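Local coordinates for protein glutathione transferase (Leptospira interrogans serovar Lai, PDB 3UBK) that binds glutathione and probably catalyses its conjugation to electrophilic substrates, as a dimeric member of the glutathione transferase family, at residues 92-104 with 152-165. Numbering follows the deposited sequence. Where two conformers were deposited one is given.
Sequences VREISTIIETYLD and TLADCSGFAHLSVL
The helical segments 92-104 and 153-165 run nearly parallel, 18° apart with their axes 8.4 Å from each other at closest approach, and come nearest where Ser-96 faces Ala-154, their CA atoms separated by 4.9 Å. Ile-99 is the knob of the interface, seated in a hole formed by Ser-157, Gly-158, His-161 and Leu-162. Two of its methyl groups meet different partners: CD1 rests on bare backbone, 3.6 Å from Gly-158 CA, while CG2, anti to the backbone N, lies 3.5 Å from His-161 CB. Nearer the start of the second helix, Val-92 meets Thr-152 tip to tip, CG2 against OG1, and lays CG1 against Leu-153 CB at 3.7 Å. Thr-152 is also the N-cap, closing a capping box with Asp-155. Two polar links line the flank of this apolar packing that faces helix 13-25. The hydroxyls of Ser-96 and Ser-157 share a hydrogen bond (OG to OG, 2.7 Å), and His-161 NE2 donates to Glu-100 OE2 at 2.9 Å, the oxygen lying near the ring plane though the carboxylate is turned 77° from it. Asn-13 OD1 is hydrogen-bonded to His-161 ND1, so the ring is held at both nitrogens, which should fix its rotation; Lys-17 forms a salt bridge with the same Glu-100 oxygen. Glu-100 also approaches Ser-64, a glutathione-binding residue, so this buried helix-helix contact, within the all-helical C-terminal domain of the glutathione transferase fold, borders the glutathione site.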
ATOM      1  N   VAL A  92      11.087   5.435   5.333  1.00 32.49           N
ATOM      2  CA  VAL A  92      10.223   4.615   6.178  1.00 29.61           C
ATOM      3  C   VAL A  92       9.057   4.019   5.382  1.00 31.03           C
ATOM      4  O   VAL A  92       8.744   2.822   5.493  1.00 30.48           O
ATOM      5  CB  VAL A  92       9.706   5.425   7.405  1.00 26.94           C
ATOM      6  CG1 VAL A  92       8.504   4.753   7.990  1.00 26.98           C
ATOM      7  CG2 VAL A  92      10.817   5.558   8.454  1.00 28.80           C
ATOM      8  N   ARG A  93       8.401   4.839   4.560  1.00 30.10           N
ATOM      9  CA  ARG A  93       7.305   4.320   3.737  1.00 32.19           C
ATOM     10  C   ARG A  93       7.781   3.303   2.681  1.00 28.76           C
ATOM     11  O   ARG A  93       7.120   2.298   2.439  1.00 33.32           O
ATOM     12  CB  ARG A  93       6.521   5.467   3.076  1.00 28.94           C
ATOM     13  CG  ARG A  93       5.785   6.346   4.113  1.00 26.59           C
ATOM     14  CD  ARG A  93       4.913   7.399   3.436  1.00 27.96           C
ATOM     15  NE  ARG A  93       4.035   8.094   4.384  1.00 25.69           N
ATOM     16  CZ  ARG A  93       4.223   9.346   4.792  1.00 30.25           C
ATOM     17  NH1 ARG A  93       5.244  10.055   4.320  1.00 28.96           N
ATOM     18  NH2 ARG A  93       3.375   9.904   5.651  1.00 28.93           N
ATOM     19  N   GLU A  94       8.921   3.567   2.060  1.00 31.29           N
ATOM     20  CA  GLU A  94       9.494   2.617   1.094  1.00 32.32           C
ATOM     21  C   GLU A  94       9.732   1.245   1.735  1.00 34.39           C
ATOM     22  O   GLU A  94       9.315   0.207   1.207  1.00 34.99           O
ATOM     23  CB  GLU A  94      10.804   3.173   0.534  1.00 31.86           C
ATOM     24  CG  GLU A  94      10.611   4.319  -0.465  1.00 30.83           C
ATOM     25  CD  GLU A  94      11.893   5.092  -0.728  1.00 37.87           C
ATOM     26  OE1 GLU A  94      12.797   5.066   0.129  1.00 38.06           O
ATOM     27  OE2 GLU A  94      11.993   5.739  -1.792  1.00 43.52           O
ATOM     28  N   ILE A  95      10.384   1.241   2.891  1.00 34.06           N
ATOM     29  CA  ILE A  95      10.678  -0.021   3.567  1.00 33.51           C
ATOM     30  C   ILE A  95       9.405  -0.802   3.854  1.00 32.43           C
ATOM     31  O   ILE A  95       9.307  -2.010   3.573  1.00 32.94           O
ATOM     32  CB  ILE A  95      11.444   0.213   4.882  1.00 34.76           C
ATOM     33  CG1 ILE A  95      12.834   0.763   4.571  1.00 37.93           C
ATOM     34  CG2 ILE A  95      11.480  -1.088   5.699  1.00 34.88           C
ATOM     35  CD1 ILE A  95      13.536   1.379   5.754  1.00 43.06           C
ATOM     36  N   SER A  96       8.417  -0.116   4.413  1.00 32.38           N
ATOM     37  CA  SER A  96       7.150  -0.773   4.740  1.00 30.31           C
ATOM     38  C   SER A  96       6.440  -1.335   3.519  1.00 35.15           C
ATOM     39  O   SER A  96       5.874  -2.428   3.569  1.00 38.39           O
ATOM     40  CB  SER A  96       6.221   0.187   5.490  1.00 38.22           C
ATOM     41  OG  SER A  96       4.935  -0.391   5.624  1.00 42.19           O
ATOM     42  N   THR A  97       6.447  -0.579   2.421  1.00 34.72           N
ATOM     43  CA  THR A  97       5.847  -1.051   1.174  1.00 38.91           C
ATOM     44  C   THR A  97       6.544  -2.289   0.629  1.00 33.18           C
ATOM     45  O   THR A  97       5.887  -3.258   0.240  1.00 38.42           O
ATOM     46  CB  THR A  97       5.834   0.059   0.101  1.00 37.58           C
ATOM     47  OG1 THR A  97       4.965   1.112   0.537  1.00 36.05           O
ATOM     48  CG2 THR A  97       5.325  -0.476  -1.225  1.00 35.48           C
ATOM     49  N   ILE A  98       7.871  -2.265   0.601  1.00 36.81           N
ATOM     50  CA  ILE A  98       8.615  -3.425   0.124  1.00 36.74           C
ATOM     51  C   ILE A  98       8.265  -4.661   0.943  1.00 41.21           C
ATOM     52  O   ILE A  98       7.983  -5.728   0.388  1.00 41.07           O
ATOM     53  CB  ILE A  98      10.134  -3.196   0.179  1.00 36.63           C
ATOM     54  CG1 ILE A  98      10.555  -2.159  -0.861  1.00 32.43           C
ATOM     55  CG2 ILE A  98      10.881  -4.521  -0.035  1.00 42.46           C
ATOM     56  CD1 ILE A  98      11.918  -1.527  -0.563  1.00 34.54           C
ATOM     57  N   ILE A  99       8.277  -4.523   2.266  1.00 35.70           N
ATOM     58  CA  ILE A  99       7.947  -5.655   3.126  1.00 34.76           C
ATOM     59  C   ILE A  99       6.550  -6.196   2.874  1.00 33.86           C
ATOM     60  O   ILE A  99       6.353  -7.409   2.779  1.00 43.22           O
ATOM     61  CB  ILE A  99       8.106  -5.330   4.627  1.00 36.36           C
ATOM     62  CG1 ILE A  99       9.583  -5.142   4.956  1.00 34.33           C
ATOM     63  CG2 ILE A  99       7.471  -6.447   5.463  1.00 33.35           C
ATOM     64  CD1 ILE A  99       9.852  -4.460   6.289  1.00 36.51           C
ATOM     65  N   GLU A 100       5.568  -5.313   2.745  1.00 37.84           N
ATOM     66  CA  GLU A 100       4.192  -5.772   2.580  1.00 40.51           C
ATOM     67  C   GLU A 100       3.856  -6.245   1.173  1.00 42.45           C
ATOM     68  O   GLU A 100       3.224  -7.292   0.993  1.00 46.77           O
ATOM     69  CB  GLU A 100       3.197  -4.674   2.973  1.00 41.13           C
ATOM     70  CG  GLU A 100       3.015  -4.532   4.446  1.00 50.82           C
ATOM     71  CD  GLU A 100       1.878  -3.615   4.791  1.00 41.46           C
ATOM     72  OE1 GLU A 100       1.310  -2.973   3.885  1.00 48.62           O
ATOM     73  OE2 GLU A 100       1.550  -3.531   5.979  1.00 41.64           O
ATOM     74  N   THR A 101       4.252  -5.460   0.178  1.00 40.90           N
ATOM     75  CA  THR A 101       3.807  -5.699  -1.196  1.00 41.65           C
ATOM     76  C   THR A 101       4.669  -6.702  -1.943  1.00 43.50           C
ATOM     77  O   THR A 101       4.159  -7.508  -2.715  1.00 45.07           O
ATOM     78  CB  THR A 101       3.708  -4.383  -2.000  1.00 43.34           C
ATOM     79  OG1 THR A 101       2.864  -3.471  -1.289  1.00 49.73           O
ATOM     80  CG2 THR A 101       3.099  -4.632  -3.378  1.00 44.04           C
ATOM     81  N   TYR A 102       5.964  -6.672  -1.717  1.00 42.83           N
ATOM     82  CA  TYR A 102       6.871  -7.509  -2.451  1.00 43.62           C
ATOM     83  C   TYR A 102       7.385  -8.701  -1.663  1.00 47.22           C
ATOM     84  O   TYR A 102       8.036  -9.548  -2.208  1.00 46.88           O
ATOM     85  CB  TYR A 102       8.034  -6.679  -2.963  1.00 43.04           C
ATOM     86  CG  TYR A 102       7.617  -5.415  -3.640  1.00 42.07           C
ATOM     87  CD1 TYR A 102       6.664  -5.415  -4.606  1.00 47.51           C
ATOM     88  CD2 TYR A 102       8.189  -4.228  -3.312  1.00 42.74           C
ATOM     89  CE1 TYR A 102       6.295  -4.273  -5.213  1.00 51.08           C
ATOM     90  CE2 TYR A 102       7.832  -3.096  -3.909  1.00 40.18           C
ATOM     91  CZ  TYR A 102       6.877  -3.111  -4.848  1.00 50.28           C
ATOM     92  OH  TYR A 102       6.521  -1.950  -5.437  1.00 54.86           O
ATOM     93  N   LEU A 103       7.103  -8.756  -0.378  1.00 41.95           N
ATOM     94  CA  LEU A 103       7.491  -9.914   0.425  1.00 44.15           C
ATOM     95  C   LEU A 103       6.299 -10.708   0.931  1.00 47.89           C
ATOM     96  O   LEU A 103       6.244 -11.926   0.751  1.00 51.89           O
ATOM     97  CB  LEU A 103       8.401  -9.518   1.584  1.00 42.97           C
ATOM     98  CG  LEU A 103       9.801  -9.033   1.213  1.00 43.39           C
ATOM     99  CD1 LEU A 103      10.583  -8.734   2.470  1.00 44.89           C
ATOM    100  CD2 LEU A 103      10.539 -10.065   0.350  1.00 46.68           C
ATOM    101  N   ASP A 104       5.336 -10.030   1.550  1.00 49.30           N
ATOM    102  CA  ASP A 104       4.216 -10.736   2.172  1.00 48.89           C
ATOM    103  C   ASP A 104       3.127 -11.185   1.210  1.00 49.85           C
ATOM    104  O   ASP A 104       2.561 -12.270   1.370  1.00 44.22           O
ATOM    105  CB  ASP A 104       3.571  -9.911   3.285  1.00 49.86           C
ATOM    106  CG  ASP A 104       2.585 -10.723   4.091  1.00 40.23           C
ATOM    107  OD1 ASP A 104       3.021 -11.705   4.729  1.00 50.33           O
ATOM    108  OD2 ASP A 104       1.383 -10.395   4.074  1.00 45.96           O
ATOM    109  N   THR A 152       9.862   3.234  14.068  1.00 26.44           N
ATOM    110  CA  THR A 152       9.010   3.931  13.094  1.00 28.33           C
ATOM    111  C   THR A 152       7.953   2.999  12.577  1.00 31.05           C
ATOM    112  O   THR A 152       7.893   1.835  12.973  1.00 29.29           O
ATOM    113  CB  THR A 152       9.786   4.404  11.852  1.00 31.53           C
ATOM    114  OG1 THR A 152      10.256   3.257  11.131  1.00 30.05           O
ATOM    115  CG2 THR A 152      10.956   5.289  12.244  1.00 38.60           C
ATOM    116  N   LEU A 153       7.138   3.505  11.654  1.00 30.84           N
ATOM    117  CA  LEU A 153       6.150   2.681  10.954  1.00 26.79           C
ATOM    118  C   LEU A 153       6.800   1.427  10.354  1.00 29.32           C
ATOM    119  O   LEU A 153       6.191   0.353  10.288  1.00 31.74           O
ATOM    120  CB  LEU A 153       5.533   3.499   9.798  1.00 30.35           C
ATOM    121  CG  LEU A 153       4.681   2.651   8.838  1.00 34.11           C
ATOM    122  CD1 LEU A 153       3.392   2.220   9.547  1.00 35.34           C
ATOM    123  CD2 LEU A 153       4.355   3.395   7.531  1.00 38.82           C
ATOM    124  N   ALA A 154       8.015   1.573   9.855  1.00 27.92           N
ATOM    125  CA  ALA A 154       8.655   0.434   9.204  1.00 33.15           C
ATOM    126  C   ALA A 154       8.911  -0.730  10.187  1.00 32.90           C
ATOM    127  O   ALA A 154       9.000  -1.884   9.773  1.00 32.49           O
ATOM    128  CB  ALA A 154       9.943   0.866   8.514  1.00 29.46           C
ATOM    129  N   ASP A 155       9.012  -0.430  11.484  1.00 29.76           N
ATOM    130  CA  ASP A 155       9.174  -1.502  12.482  1.00 31.53           C
ATOM    131  C   ASP A 155       7.863  -2.223  12.735  1.00 30.90           C
ATOM    132  O   ASP A 155       7.854  -3.403  13.048  1.00 32.01           O
ATOM    133  CB  ASP A 155       9.764  -0.965  13.794  1.00 28.87           C
ATOM    134  CG  ASP A 155      11.174  -0.457  13.616  1.00 34.58           C
ATOM    135  OD1 ASP A 155      12.085  -1.298  13.476  1.00 29.83           O
ATOM    136  OD2 ASP A 155      11.380   0.776  13.611  1.00 29.85           O
ATOM    137  N   CYS A 156       6.749  -1.510  12.616  1.00 31.15           N
ATOM    138  CA  CYS A 156       5.447  -2.158  12.744  1.00 30.17           C
ATOM    139  C   CYS A 156       5.277  -3.168  11.613  1.00 32.87           C
ATOM    140  O   CYS A 156       4.908  -4.324  11.831  1.00 35.61           O
ATOM    141  CB  CYS A 156       4.330  -1.124  12.685  1.00 29.63           C
ATOM    142  SG  CYS A 156       4.454   0.170  13.967  1.00 32.18           S
ATOM    143  N   SER A 157       5.530  -2.731  10.389  1.00 34.04           N
ATOM    144  CA  SER A 157       5.448  -3.620   9.240  0.50 31.59           C
ATOM    145  C   SER A 157       6.534  -4.695   9.304  1.00 30.88           C
ATOM    146  O   SER A 157       6.275  -5.875   9.098  1.00 36.52           O
ATOM    147  CB  SER A 157       5.562  -2.818   7.943  0.50 31.47           C
ATOM    148  OG  SER A 157       4.405  -2.027   7.753  0.50 24.35           O
ATOM    149  N   GLY A 158       7.757  -4.275   9.609  1.00 33.28           N
ATOM    150  CA  GLY A 158       8.870  -5.219   9.670  1.00 39.52           C
ATOM    151  C   GLY A 158       8.662  -6.348  10.674  1.00 44.32           C
ATOM    152  O   GLY A 158       8.728  -7.534  10.321  1.00 40.09           O
ATOM    153  N   PHE A 159       8.401  -5.992  11.931  1.00 35.49           N
ATOM    154  CA  PHE A 159       8.293  -7.010  12.966  1.00 36.74           C
ATOM    155  C   PHE A 159       7.051  -7.868  12.772  1.00 36.30           C
ATOM    156  O   PHE A 159       7.090  -9.086  12.946  1.00 37.08           O
ATOM    157  CB  PHE A 159       8.301  -6.389  14.371  1.00 30.07           C
ATOM    158  CG  PHE A 159       8.429  -7.408  15.475  1.00 36.08           C
ATOM    159  CD1 PHE A 159       9.674  -7.885  15.854  1.00 35.22           C
ATOM    160  CD2 PHE A 159       7.307  -7.882  16.132  1.00 37.31           C
ATOM    161  CE1 PHE A 159       9.802  -8.824  16.863  1.00 37.60           C
ATOM    162  CE2 PHE A 159       7.421  -8.827  17.144  1.00 37.46           C
ATOM    163  CZ  PHE A 159       8.664  -9.299  17.510  1.00 31.32           C
ATOM    164  N   ALA A 160       5.941  -7.228  12.417  1.00 31.54           N
ATOM    165  CA  ALA A 160       4.698  -7.941  12.188  1.00 35.74           C
ATOM    166  C   ALA A 160       4.792  -8.940  11.017  1.00 35.96           C
ATOM    167  O   ALA A 160       4.397 -10.094  11.152  1.00 37.92           O
ATOM    168  CB  ALA A 160       3.574  -6.951  11.951  1.00 32.96           C
ATOM    169  N   HIS A 161       5.321  -8.502   9.877  1.00 37.63           N
ATOM    170  CA  HIS A 161       5.314  -9.333   8.665  1.00 38.06           C
ATOM    171  C   HIS A 161       6.494 -10.305   8.581  1.00 39.71           C
ATOM    172  O   HIS A 161       6.333 -11.465   8.216  1.00 41.73           O
ATOM    173  CB  HIS A 161       5.301  -8.457   7.407  1.00 36.13           C
ATOM    174  CG  HIS A 161       4.051  -7.654   7.241  1.00 35.45           C
ATOM    175  ND1 HIS A 161       2.792  -8.217   7.277  1.00 40.22           N
ATOM    176  CD2 HIS A 161       3.864  -6.331   7.011  1.00 35.49           C
ATOM    177  CE1 HIS A 161       1.884  -7.273   7.095  1.00 46.86           C
ATOM    178  NE2 HIS A 161       2.509  -6.121   6.922  1.00 39.33           N
ATOM    179  N   LEU A 162       7.679  -9.832   8.925  1.00 36.65           N
ATOM    180  CA  LEU A 162       8.872 -10.645   8.761  1.00 43.47           C
ATOM    181  C   LEU A 162       8.940 -11.784   9.766  1.00 45.57           C
ATOM    182  O   LEU A 162       9.503 -12.832   9.481  1.00 46.69           O
ATOM    183  CB  LEU A 162      10.128  -9.783   8.852  1.00 37.39           C
ATOM    184  CG  LEU A 162      10.276  -8.750   7.734  1.00 47.63           C
ATOM    185  CD1 LEU A 162      11.554  -7.956   7.937  1.00 41.60           C
ATOM    186  CD2 LEU A 162      10.240  -9.382   6.333  1.00 39.50           C
ATOM    187  N   SER A 163       8.385 -11.575  10.948  1.00 44.76           N
ATOM    188  CA  SER A 163       8.383 -12.631  11.936  1.00 46.95           C
ATOM    189  C   SER A 163       7.513 -13.771  11.414  1.00 49.49           C
ATOM    190  O   SER A 163       7.868 -14.937  11.546  1.00 50.77           O
ATOM    191  CB  SER A 163       7.867 -12.116  13.277  1.00 40.31           C
ATOM    192  OG  SER A 163       6.525 -11.709  13.170  1.00 45.94           O
ATOM    193  N   VAL A 164       6.384 -13.418  10.806  1.00 50.08           N
ATOM    194  CA  VAL A 164       5.459 -14.400  10.247  1.00 55.14           C
ATOM    195  C   VAL A 164       6.060 -15.078   9.014  1.00 59.96           C
ATOM    196  O   VAL A 164       5.926 -16.295   8.832  1.00 57.99           O
ATOM    197  CB  VAL A 164       4.115 -13.756   9.855  1.00 54.91           C
ATOM    198  CG1 VAL A 164       3.388 -14.622   8.831  1.00 59.47           C
ATOM    199  CG2 VAL A 164       3.248 -13.522  11.089  1.00 48.66           C
ATOM    200  N   LEU A 165       6.728 -14.285   8.180  1.00 60.21           N
ATOM    201  CA  LEU A 165       7.370 -14.797   6.979  1.00 65.39           C
ATOM    202  C   LEU A 165       8.462 -15.784   7.347  1.00 67.83           C
ATOM    203  O   LEU A 165       8.603 -16.829   6.717  1.00 67.83           O
ATOM    204  CB  LEU A 165       7.951 -13.656   6.145  1.00 64.57           C
ATOM    205  CG  LEU A 165       6.970 -12.962   5.198  1.00 72.76           C
ATOM    206  CD1 LEU A 165       5.568 -12.899   5.792  1.00 73.84           C
ATOM    207  CD2 LEU A 165       7.466 -11.570   4.835  1.00 82.42           C
TER